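Local coordinates for 2-oxoadipate dioxygenase/decarboxylase, chloroplastic/amyloplastic (Oryza sativa, PDB 6W1K), which catalyses the iron(II)-dependent decarboxylation and hydroxylation of 2-oxoadipate by dioxygen, yielding (R)-2-hydroxyglutarate and carbon dioxide in a D-lysine catabolic pathway, at residues R23-I26 with S27-K31; P168-S171 with D172-L176; I207-I210 with N211-N214; V285-H288 with H289-D292. All coordinates share one frame; numbering follows the deposited sequence.

Contact 1 (R23-I26 with S27-K31)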
loop_
_atom_site.group_PDB
_atom_site.type_symbol
_atom_site.label_atom_id
_atom_site.label_comp_id
_atom_site.label_asym_id
_atom_site.label_seq_id
_atom_site.Cartn_x
_atom_site.Cartn_y
_atom_site.Cartn_z
ATOM N N ARG A 23 -6.844 2.611 15.461
ATOM C CA ARG A 23 -5.780 1.612 15.465
ATOM C C ARG A 23 -6.313 0.183 15.520
ATOM O O ARG A 23 -5.689 -0.717 14.942
ATOM C CB ARG A 23 -4.826 1.871 16.623
ATOM C CG ARG A 23 -4.032 3.165 16.416
ATOM C CD ARG A 23 -3.172 3.485 17.598
ATOM N NE ARG A 23 -2.481 4.776 17.482
ATOM C CZ ARG A 23 -1.272 4.950 16.927
ATOM N NH1 ARG A 23 -0.624 3.914 16.379
ATOM N NH2 ARG A 23 -0.711 6.163 16.898
ATOM N N THR A 24 -7.442 -0.073 16.191
ATOM C CA THR A 24 -7.992 -1.439 16.122
ATOM C C THR A 24 -8.453 -1.765 14.706
ATOM O O THR A 24 -8.431 -2.935 14.306
ATOM C CB THR A 24 -9.169 -1.670 17.084
ATOM O OG1 THR A 24 -10.332 -0.955 16.632
ATOM C CG2 THR A 24 -8.796 -1.297 18.501
ATOM N N VAL A 25 -8.897 -0.759 13.932
ATOM C CA VAL A 25 -9.348 -1.025 12.574
ATOM C C VAL A 25 -8.160 -1.392 11.683
ATOM O O VAL A 25 -8.215 -2.365 10.909
ATOM C CB VAL A 25 -10.126 0.184 12.007
ATOM C CG1 VAL A 25 -10.493 -0.061 10.523
ATOM C CG2 VAL A 25 -11.432 0.463 12.773
ATOM N N ILE A 26 -7.085 -0.610 11.742
ATOM C CA ILE A 26 -5.974 -0.903 10.844
ATOM C C ILE A 26 -5.290 -2.170 11.313
ATOM O O ILE A 26 -4.682 -2.876 10.501
ATOM C CB ILE A 26 -4.980 0.271 10.671
ATOM C CG1 ILE A 26 -4.443 0.821 11.986
ATOM C CG2 ILE A 26 -5.652 1.359 9.856
ATOM C CD1 ILE A 26 -3.180 1.689 11.826
ATOM N N SER A 27 -5.433 -2.503 12.593
ATOM C CA SER A 27 -4.920 -3.772 13.091
ATOM C C SER A 27 -5.663 -4.934 12.460
ATOM O O SER A 27 -5.049 -5.938 12.084
ATOM C CB SER A 27 -5.021 -3.806 14.614
ATOM O OG SER A 27 -4.707 -5.083 15.079
ATOM N N ASN A 28 -6.980 -4.793 12.275
ATOM C CA ASN A 28 -7.744 -5.852 11.624
ATOM C C ASN A 28 -7.414 -5.939 10.139
ATOM O O ASN A 28 -7.361 -7.036 9.587
ATOM C CB ASN A 28 -9.243 -5.635 11.863
ATOM C CG ASN A 28 -9.649 -6.068 13.243
ATOM O OD1 ASN A 28 -9.052 -6.982 13.784
ATOM N ND2 ASN A 28 -10.621 -5.401 13.841
ATOM N N MET A 29 -7.165 -4.800 9.474
ATOM C CA MET A 29 -6.703 -4.871 8.091
ATOM C C MET A 29 -5.411 -5.672 8.008
ATOM O O MET A 29 -5.245 -6.521 7.124
ATOM C CB MET A 29 -6.500 -3.466 7.524
ATOM C CG MET A 29 -7.771 -2.618 7.460
ATOM S SD MET A 29 -7.387 -0.914 6.961
ATOM C CE MET A 29 -8.946 -0.349 6.324
ATOM N N GLU A 30 -4.486 -5.402 8.925
ATOM C CA GLU A 30 -3.204 -6.087 8.955
ATOM C C GLU A 30 -3.359 -7.563 9.263
ATOM O O GLU A 30 -2.568 -8.387 8.769
ATOM C CB GLU A 30 -2.315 -5.452 10.012
ATOM C CG GLU A 30 -0.978 -6.097 10.166
ATOM C CD GLU A 30 -0.339 -5.781 11.517
ATOM O OE1 GLU A 30 -0.933 -6.108 12.571
ATOM O OE2 GLU A 30 0.764 -5.221 11.529
ATOM N N LYS A 31 -4.343 -7.926 10.092
ATOM C CA LYS A 31 -4.542 -9.338 10.421
ATOM C C LYS A 31 -4.936 -10.157 9.194
ATOM O O LYS A 31 -4.448 -11.282 9.010
ATOM C CB LYS A 31 -5.604 -9.482 11.513
ATOM C CG LYS A 31 -5.271 -8.735 12.790
ATOM C CD LYS A 31 -5.660 -9.522 14.049
ATOM C CE LYS A 31 -5.447 -8.680 15.328
ATOM N NZ LYS A 31 -6.303 -7.423 15.311
HETATM O O HOH W 1 -7.998 -5.203 16.163
#

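Contact 2 (P168-S171 with D172-L176)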
loop_
_atom_site.group_PDB
_atom_site.type_symbol
_atom_site.label_atom_id
_atom_site.label_comp_id
_atom_site.label_asym_id
_atom_site.label_seq_id
_atom_site.Cartn_x
_atom_site.Cartn_y
_atom_site.Cartn_z
ATOM N N PRO A 168 -15.971 -13.946 -8.489
ATOM C CA PRO A 168 -15.829 -13.901 -9.955
ATOM C C PRO A 168 -15.754 -15.280 -10.578
ATOM O O PRO A 168 -15.364 -16.260 -9.934
ATOM C CB PRO A 168 -14.507 -13.161 -10.163
ATOM C CG PRO A 168 -14.020 -12.778 -8.814
ATOM C CD PRO A 168 -14.764 -13.502 -7.776
ATOM N N ILE A 169 -16.181 -15.359 -11.860
ATOM C CA ILE A 169 -15.955 -16.548 -12.670
ATOM C C ILE A 169 -14.603 -16.395 -13.343
ATOM O O ILE A 169 -14.152 -15.285 -13.650
ATOM C CB ILE A 169 -17.074 -16.799 -13.707
ATOM C CG1 ILE A 169 -17.086 -15.677 -14.739
ATOM C CG2 ILE A 169 -18.424 -16.886 -13.000
ATOM C CD1 ILE A 169 -18.182 -15.780 -15.739
ATOM N N TYR A 170 -13.963 -17.534 -13.596
ATOM C CA TYR A 170 -12.587 -17.522 -14.077
ATOM C C TYR A 170 -12.485 -16.817 -15.426
ATOM O O TYR A 170 -11.531 -16.077 -15.673
ATOM C CB TYR A 170 -12.057 -18.966 -14.189
ATOM C CG TYR A 170 -10.584 -19.011 -14.587
ATOM C CD1 TYR A 170 -9.666 -18.245 -13.913
ATOM C CD2 TYR A 170 -10.125 -19.806 -15.641
ATOM C CE1 TYR A 170 -8.314 -18.242 -14.273
ATOM C CE2 TYR A 170 -8.767 -19.819 -15.994
ATOM C CZ TYR A 170 -7.872 -19.027 -15.310
ATOM O OH TYR A 170 -6.530 -19.032 -15.650
ATOM N N SER A 171 -13.448 -17.064 -16.319
ATOM C CA SER A 171 -13.412 -16.451 -17.641
ATOM C C SER A 171 -13.306 -14.935 -17.532
ATOM O O SER A 171 -12.601 -14.294 -18.318
ATOM C CB SER A 171 -14.657 -16.824 -18.437
ATOM O OG SER A 171 -15.835 -16.437 -17.758
ATOM N N ASP A 172 -13.987 -14.343 -16.562
ATOM C CA ASP A 172 -13.929 -12.890 -16.440
ATOM C C ASP A 172 -12.555 -12.444 -15.948
ATOM O O ASP A 172 -12.018 -11.427 -16.408
ATOM C CB ASP A 172 -15.015 -12.389 -15.497
ATOM C CG ASP A 172 -16.434 -12.437 -16.105
ATOM O OD1 ASP A 172 -16.566 -12.539 -17.342
ATOM O OD2 ASP A 172 -17.412 -12.339 -15.317
ATOM N N PHE A 173 -12.007 -13.164 -14.966
ATOM C CA PHE A 173 -10.647 -12.914 -14.502
ATOM C C PHE A 173 -9.662 -13.023 -15.662
ATOM O O PHE A 173 -8.772 -12.185 -15.813
ATOM C CB PHE A 173 -10.317 -13.910 -13.390
ATOM C CG PHE A 173 -8.920 -13.787 -12.828
ATOM C CD1 PHE A 173 -7.928 -14.645 -13.224
ATOM C CD2 PHE A 173 -8.628 -12.838 -11.870
ATOM C CE1 PHE A 173 -6.638 -14.542 -12.681
ATOM C CE2 PHE A 173 -7.368 -12.748 -11.318
ATOM C CZ PHE A 173 -6.368 -13.589 -11.733
ATOM N N GLN A 174 -9.833 -14.031 -16.506
ATOM C CA GLN A 174 -8.947 -14.204 -17.648
ATOM C C GLN A 174 -8.977 -12.985 -18.566
ATOM O O GLN A 174 -7.926 -12.509 -19.007
ATOM C CB GLN A 174 -9.342 -15.451 -18.429
ATOM C CG GLN A 174 -8.720 -16.737 -17.975
ATOM C CD GLN A 174 -9.214 -17.891 -18.836
ATOM O OE1 GLN A 174 -10.428 -18.102 -18.963
ATOM N NE2 GLN A 174 -8.286 -18.612 -19.469
ATOM N N VAL A 175 -10.178 -12.505 -18.913
ATOM C CA VAL A 175 -10.307 -11.363 -19.826
ATOM C C VAL A 175 -9.660 -10.114 -19.226
ATOM O O VAL A 175 -8.944 -9.369 -19.914
ATOM C CB VAL A 175 -11.792 -11.123 -20.156
ATOM C CG1 VAL A 175 -11.973 -9.803 -20.881
ATOM C CG2 VAL A 175 -12.352 -12.272 -20.996
ATOM N N LEU A 176 -9.915 -9.848 -17.951
ATOM C CA LEU A 176 -9.307 -8.665 -17.326
ATOM C C LEU A 176 -7.795 -8.806 -17.243
ATOM O O LEU A 176 -7.060 -7.850 -17.517
ATOM C CB LEU A 176 -9.895 -8.451 -15.946
ATOM C CG LEU A 176 -11.337 -7.954 -15.889
ATOM C CD1 LEU A 176 -11.691 -7.752 -14.396
ATOM C CD2 LEU A 176 -11.555 -6.679 -16.697
HETATM O O HOH W 2 -16.044 -14.240 -19.409
#

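Contact 3 (I207-I210 with N211-N214). With SO4 (sulfate ion), chain H.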
loop_
_atom_site.group_PDB
_atom_site.type_symbol
_atom_site.label_atom_id
_atom_site.label_comp_id
_atom_site.label_asym_id
_atom_site.label_seq_id
_atom_site.Cartn_x
_atom_site.Cartn_y
_atom_site.Cartn_z
ATOM N N ILE A 207 20.581 -3.027 8.948
ATOM C CA ILE A 207 19.612 -3.133 7.866
ATOM C C ILE A 207 18.708 -1.903 7.814
ATOM O O ILE A 207 17.767 -1.847 7.019
ATOM C CB ILE A 207 18.779 -4.422 7.990
ATOM C CG1 ILE A 207 18.028 -4.469 9.319
ATOM C CG2 ILE A 207 19.686 -5.652 7.881
ATOM C CD1 ILE A 207 16.891 -5.507 9.326
ATOM N N ARG A 208 18.989 -0.901 8.648
ATOM C CA ARG A 208 18.343 0.395 8.462
ATOM C C ARG A 208 18.725 1.040 7.131
ATOM O O ARG A 208 17.966 1.868 6.616
ATOM C CB ARG A 208 18.706 1.330 9.618
ATOM C CG ARG A 208 20.123 1.871 9.577
ATOM C CD ARG A 208 20.366 2.709 10.837
ATOM N NE ARG A 208 21.687 3.321 10.852
ATOM C CZ ARG A 208 22.800 2.687 11.196
ATOM N NH1 ARG A 208 22.758 1.414 11.557
ATOM N NH2 ARG A 208 23.959 3.327 11.171
ATOM N N SER A 209 19.881 0.700 6.574
ATOM C CA SER A 209 20.203 1.101 5.214
ATOM C C SER A 209 19.519 0.155 4.231
ATOM O O SER A 209 19.637 -1.069 4.356
ATOM C CB SER A 209 21.714 1.096 4.990
ATOM O OG SER A 209 21.988 1.253 3.609
ATOM N N ILE A 210 18.805 0.719 3.256
ATOM C CA ILE A 210 17.917 -0.118 2.444
ATOM C C ILE A 210 18.715 -1.080 1.567
ATOM O O ILE A 210 18.254 -2.191 1.271
ATOM C CB ILE A 210 16.964 0.761 1.608
ATOM C CG1 ILE A 210 15.861 -0.119 0.995
ATOM C CG2 ILE A 210 17.736 1.559 0.601
ATOM C CD1 ILE A 210 14.609 0.668 0.622
ATOM N N ASN A 211 19.918 -0.692 1.149
ATOM C CA ASN A 211 20.737 -1.605 0.358
ATOM C C ASN A 211 21.125 -2.831 1.171
ATOM O O ASN A 211 21.082 -3.963 0.668
ATOM C CB ASN A 211 21.976 -0.888 -0.168
ATOM C CG ASN A 211 21.704 -0.108 -1.446
ATOM O OD1 ASN A 211 20.991 -0.579 -2.336
ATOM N ND2 ASN A 211 22.276 1.090 -1.543
ATOM N N LYS A 212 21.445 -2.621 2.437
ATOM C CA LYS A 212 21.738 -3.711 3.384
ATOM C C LYS A 212 20.441 -4.481 3.627
ATOM O O LYS A 212 20.487 -5.692 3.674
ATOM C CB LYS A 212 22.259 -3.170 4.712
ATOM C CG LYS A 212 23.753 -3.320 4.923
ATOM C CD LYS A 212 24.552 -2.279 4.206
ATOM C CE LYS A 212 26.031 -2.347 4.531
ATOM N NZ LYS A 212 26.308 -1.904 5.916
ATOM N N PHE A 213 19.318 -3.782 3.771
ATOM C CA PHE A 213 18.033 -4.435 3.985
ATOM C C PHE A 213 17.695 -5.372 2.825
ATOM O O PHE A 213 17.293 -6.518 3.034
ATOM C CB PHE A 213 16.911 -3.405 4.156
ATOM C CG PHE A 213 15.623 -4.015 4.621
ATOM C CD1 PHE A 213 15.287 -3.997 5.968
ATOM C CD2 PHE A 213 14.757 -4.651 3.721
ATOM C CE1 PHE A 213 14.129 -4.580 6.411
ATOM C CE2 PHE A 213 13.608 -5.254 4.169
ATOM C CZ PHE A 213 13.279 -5.200 5.520
ATOM N N ASN A 214 17.869 -4.895 1.593
ATOM C CA ASN A 214 17.570 -5.731 0.433
ATOM C C ASN A 214 18.390 -7.015 0.442
ATOM O O ASN A 214 17.869 -8.098 0.133
ATOM C CB ASN A 214 17.820 -4.949 -0.852
ATOM C CG ASN A 214 16.727 -3.953 -1.135
ATOM O OD1 ASN A 214 15.679 -3.959 -0.487
ATOM N ND2 ASN A 214 16.970 -3.066 -2.084
HETATM S S SO4 H . 26.209 -0.037 12.136
HETATM O O1 SO4 H . 26.367 1.380 12.463
HETATM O O2 SO4 H . 25.207 -0.635 13.017
HETATM O O3 SO4 H . 25.794 -0.174 10.739
HETATM O O4 SO4 H . 27.488 -0.716 12.340
HETATM O O HOH W 3 21.227 2.139 1.095
#

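Contact 4 (V285-H288 with H289-D292)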
loop_
_atom_site.group_PDB
_atom_site.type_symbol
_atom_site.label_atom_id
_atom_site.label_comp_id
_atom_site.label_asym_id
_atom_site.label_seq_id
_atom_site.Cartn_x
_atom_site.Cartn_y
_atom_site.Cartn_z
ATOM N N VAL A 285 17.748 13.713 13.392
ATOM C CA VAL A 285 16.815 13.625 12.275
ATOM C C VAL A 285 15.534 12.952 12.747
ATOM O O VAL A 285 15.570 11.867 13.337
ATOM C CB VAL A 285 17.445 12.870 11.096
ATOM C CG1 VAL A 285 16.518 12.881 9.907
ATOM C CG2 VAL A 285 18.777 13.491 10.708
ATOM N N ASN A 286 14.401 13.609 12.508
ATOM C CA ASN A 286 13.072 13.062 12.742
ATOM C C ASN A 286 12.342 12.939 11.412
ATOM O O ASN A 286 12.839 13.374 10.371
ATOM C CB ASN A 286 12.280 13.944 13.706
ATOM C CG ASN A 286 12.993 14.134 15.024
ATOM O OD1 ASN A 286 13.809 15.051 15.203
ATOM N ND2 ASN A 286 12.696 13.246 15.964
ATOM N N GLU A 287 11.144 12.350 11.453
ATOM C CA GLU A 287 10.467 12.004 10.201
ATOM C C GLU A 287 10.159 13.251 9.383
ATOM O O GLU A 287 10.190 13.212 8.151
ATOM C CB GLU A 287 9.187 11.208 10.493
ATOM C CG GLU A 287 8.492 10.584 9.249
ATOM C CD GLU A 287 9.197 9.341 8.694
ATOM O OE1 GLU A 287 10.210 8.893 9.287
ATOM O OE2 GLU A 287 8.719 8.806 7.660
ATOM N N HIS A 288 9.902 14.379 10.047
ATOM C CA HIS A 288 9.545 15.580 9.301
ATOM C C HIS A 288 10.750 16.214 8.611
ATOM O O HIS A 288 10.567 17.062 7.732
ATOM C CB HIS A 288 8.829 16.577 10.224
ATOM C CG HIS A 288 9.729 17.330 11.149
ATOM N ND1 HIS A 288 10.052 16.875 12.410
ATOM C CD2 HIS A 288 10.339 18.533 11.016
ATOM C CE1 HIS A 288 10.848 17.748 13.002
ATOM N NE2 HIS A 288 11.040 18.764 12.177
ATOM N N HIS A 289 11.962 15.780 8.931
ATOM C CA HIS A 289 13.167 16.250 8.260
ATOM C C HIS A 289 13.493 15.465 7.003
ATOM O O HIS A 289 14.519 15.739 6.368
ATOM C CB HIS A 289 14.363 16.137 9.189
ATOM C CG HIS A 289 14.290 17.020 10.385
ATOM N ND1 HIS A 289 14.340 16.530 11.672
ATOM C CD2 HIS A 289 14.196 18.367 10.494
ATOM C CE1 HIS A 289 14.288 17.539 12.525
ATOM N NE2 HIS A 289 14.195 18.663 11.835
ATOM N N ARG A 290 12.684 14.464 6.679
ATOM C CA ARG A 290 12.952 13.512 5.618
ATOM C C ARG A 290 11.976 13.727 4.468
ATOM O O ARG A 290 10.876 14.266 4.641
ATOM C CB ARG A 290 12.857 12.079 6.160
ATOM C CG ARG A 290 13.775 11.803 7.348
ATOM C CD ARG A 290 13.655 10.342 7.802
ATOM N NE ARG A 290 14.651 9.978 8.809
ATOM C CZ ARG A 290 15.877 9.550 8.527
ATOM N NH1 ARG A 290 16.267 9.422 7.266
ATOM N NH2 ARG A 290 16.712 9.242 9.503
ATOM N N ARG A 291 12.400 13.302 3.284
ATOM C CA ARG A 291 11.568 13.410 2.096
ATOM C C ARG A 291 10.225 12.736 2.337
ATOM O O ARG A 291 10.160 11.558 2.701
ATOM C CB ARG A 291 12.293 12.784 0.904
ATOM C CG ARG A 291 11.370 12.372 -0.248
ATOM C CD ARG A 291 10.987 13.577 -1.100
ATOM N NE ARG A 291 10.992 13.276 -2.536
ATOM C CZ ARG A 291 9.982 12.723 -3.201
ATOM N NH1 ARG A 291 8.846 12.383 -2.574
ATOM N NH2 ARG A 291 10.104 12.502 -4.505
ATOM N N ASP A 292 9.155 13.498 2.153
ATOM C CA ASP A 292 7.806 13.000 2.341
ATOM C C ASP A 292 7.166 12.666 0.995
ATOM O O ASP A 292 7.680 12.980 -0.077
ATOM C CB ASP A 292 6.948 14.013 3.105
ATOM C CG ASP A 292 5.791 13.351 3.857
ATOM O OD1 ASP A 292 5.596 12.109 3.688
ATOM O OD2 ASP A 292 5.080 14.083 4.604
HETATM O O HOH W 4 8.797 12.330 5.912
HETATM O O HOH W 5 12.237 9.134 11.057
HETATM O O HOH W 6 9.295 16.296 5.521
#

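Contact 1 (R23-I26 with S27-K31)
Met29 lies against Val25 and Ile26, one turn earlier in the same helix, and its thioether reaches back to both. Met29 CB rests 3.5 Å from Ile26 O. Met29 CG stands anti to the carbonyl carbon (chi1 -62°), which brings it 3.5 Å from Val25 O. From there the chain runs extended: Met29 SD comes 4.1 Å from Ile26 CG2, and Met29 CE finishes more loosely, 4.5 Å from Val25 CG1. A flexible, unbranched methionine suits this site because it can cover two branched side chains and also meet Thr155 and Ser158 of helix 154-160 and Phe62 of strand 57-65. The framework is regular alpha-helix, part of helix 16-36, with i to i+4 bonds such as Met29 N to Val25 O, 3.0 Å. This apolar face packs inward, Ile26 reaching Phe60 and Val115. Polar residues occupy other faces. Lys31 curls back so that NZ donates to Ser27 OG at 2.8 Å and also to Asn28 OD1, which it approaches from above the amide plane. A water that donates to Thr24 O at 3.0 Å reaches Asn28 OD1 as well, though weakly, while Glu30 OE2 bonds to the hydroxyl of Tyr57.

Contact 2 (P168-S171 with D172-L176)
Ile169 O accepts Phe173 N in its carbonyl plane at 3.3 Å, a nearly straight bond (168°) that closes the first turn of helix 170-179; Tyr170 O then takes Gln174 N at 2.8 Å. The Tyr170 side chain swings over Gln174 because its CG is anti to the backbone N (chi1 -176°). Gln174 CG sits over one face of the Tyr170 ring, 3.8 Å from its centroid, in a CH-pi contact, and the amide beyond it is stacked on the ring with the planes only 14° apart. Glutamine serves well here: its methylenes and flat amide cover the aromatic face while remaining compatible with a partly exposed site. Phe173 CD1 meets Tyr170 CE1 at 3.8 Å, and both rings also meet Phe253; of the two, Phe173 is the buried one. On another side of the turn, Asp172 OD2 lies 3.4 Å from Ile169 CG1 but has its polar partners in Lys142 and Tyr143. A water links Asp172 OD1, 2.7 Å away, to Ser171 OG. The arrangement is that of a helix N-terminus: Ile169 at the N-cap offers no polar side chain, Asp255 receives the NH of Tyr170, and Asp172, in the first turn, puts negative charge where the helix dipole would probably favour it.

Contact 3 (I207-I210 with N211-N214)
Ile207 and Phe213 pack together at the N-terminus of helix 210-219, where Ser209 holds the N-cap position and a short 3-10 segment leads in. This is the tight side. Phe213 has its CG anti to the backbone N (chi1 -170°), which swings the ring back against Ile207. Its CD1 meets Ile207 CD1 at 4.0 Å, and Ile207 O lies in the ring plane, 3.4 Å from the same Phe213 CD1, so a carbonyl oxygen faces the weakly positive rim of the ring. The ring also meets Phe268 and Val47, a setting for a large apolar residue. Substituting an alanine for Phe213 would probably open a gap beside Ile207 and leave Phe268 and Val47 without their aromatic neighbour. Phe213 N binds Ser209 O at 2.8 Å, and Asn214 N binds Ile210 O. Asn214 OD1, near Ile210 CG1, bonds to Ser242, while Ile210 lies about 6 Å, side chain to side chain, from the 2-oxoadipate-binding Gln241. Glu270 accepts from Ile210 N. The other side is loose. Lys212 leads its amine away, and Arg208 extends to a sulfate, probably from the crystallisation liquor, which lies at the guanidinium edge; the Arg208 NH2 to sulfate O1 bond is weak at 3.4 Å. A water accepts from Asn211 N at 3.1 Å and lies 2.8 Å from Ser209 OG.

Contact 4 (V285-H288 with H289-D292)
The His289 imidazole has a neighbour over one face and another at its edge. Over the face of His289 stands His288 NE2, 3.1 Å above the plane and offset toward the rim; in return His289 ND1 lies over one face of His288, toward its rim. The two side chains run side by side, their rings oblique, with planes at 39°. At the edge, almost exactly in the ring plane, Asn286 N donates to His289 ND1 at 3.0 Å in a nearly straight bond (169°). Histidine suits this position because it can accept a backbone N-H while its ring still packs, edge-to-face, with Phe277. The Arg290 guanidinium carries Val285 CG1 over one face, 3.4 Å above its plane. The backbone here is a short 3-10 turn in the loop between strand 258-271 and helix 296-302, made by i to i+3 bonds: His289 N to Asn286 O at 2.9 Å and Arg290 N to Glu287 O at 3.2 Å. Putting a leucine in place of His289 would probably leave Asn286 N without its acceptor and free the start of the turn to shift. Glu287 bends back at chi2 (75°), its side chain crossing that of Arg290 at about a right angle, the charges too far apart for a salt bridge. Glu287 OE2 forms a salt bridge with Arg121, and OE1 bonds to His201, while Arg290 NH1 reaches Arg271 O. Two waters bridge Arg290 O to Glu287 O and His288 O.

In the fold
From the N terminus, the four contacts come in series, none enclosing or crossing another, and each closes just a turn of backbone. Contact 1 lies within helix 16-36, which packs on strand 57-65 and helix 154-160. Contact 2 starts helix 170-179, which touches helices 134-147 and 181-189 and strand 258-271. Contact 3 follows strand 195-199 and sets helix 210-219 against helix 38-51 and strand 239-243. Contact 4 lies in the loop leaving strand 258-271; its nearest atoms are about 8 Å from contact 3, while contact 2 is on the opposite side of the chain's centre. The mixed sheet whose strands carry the metal ligands His59, His195 and Glu267 is the common framework.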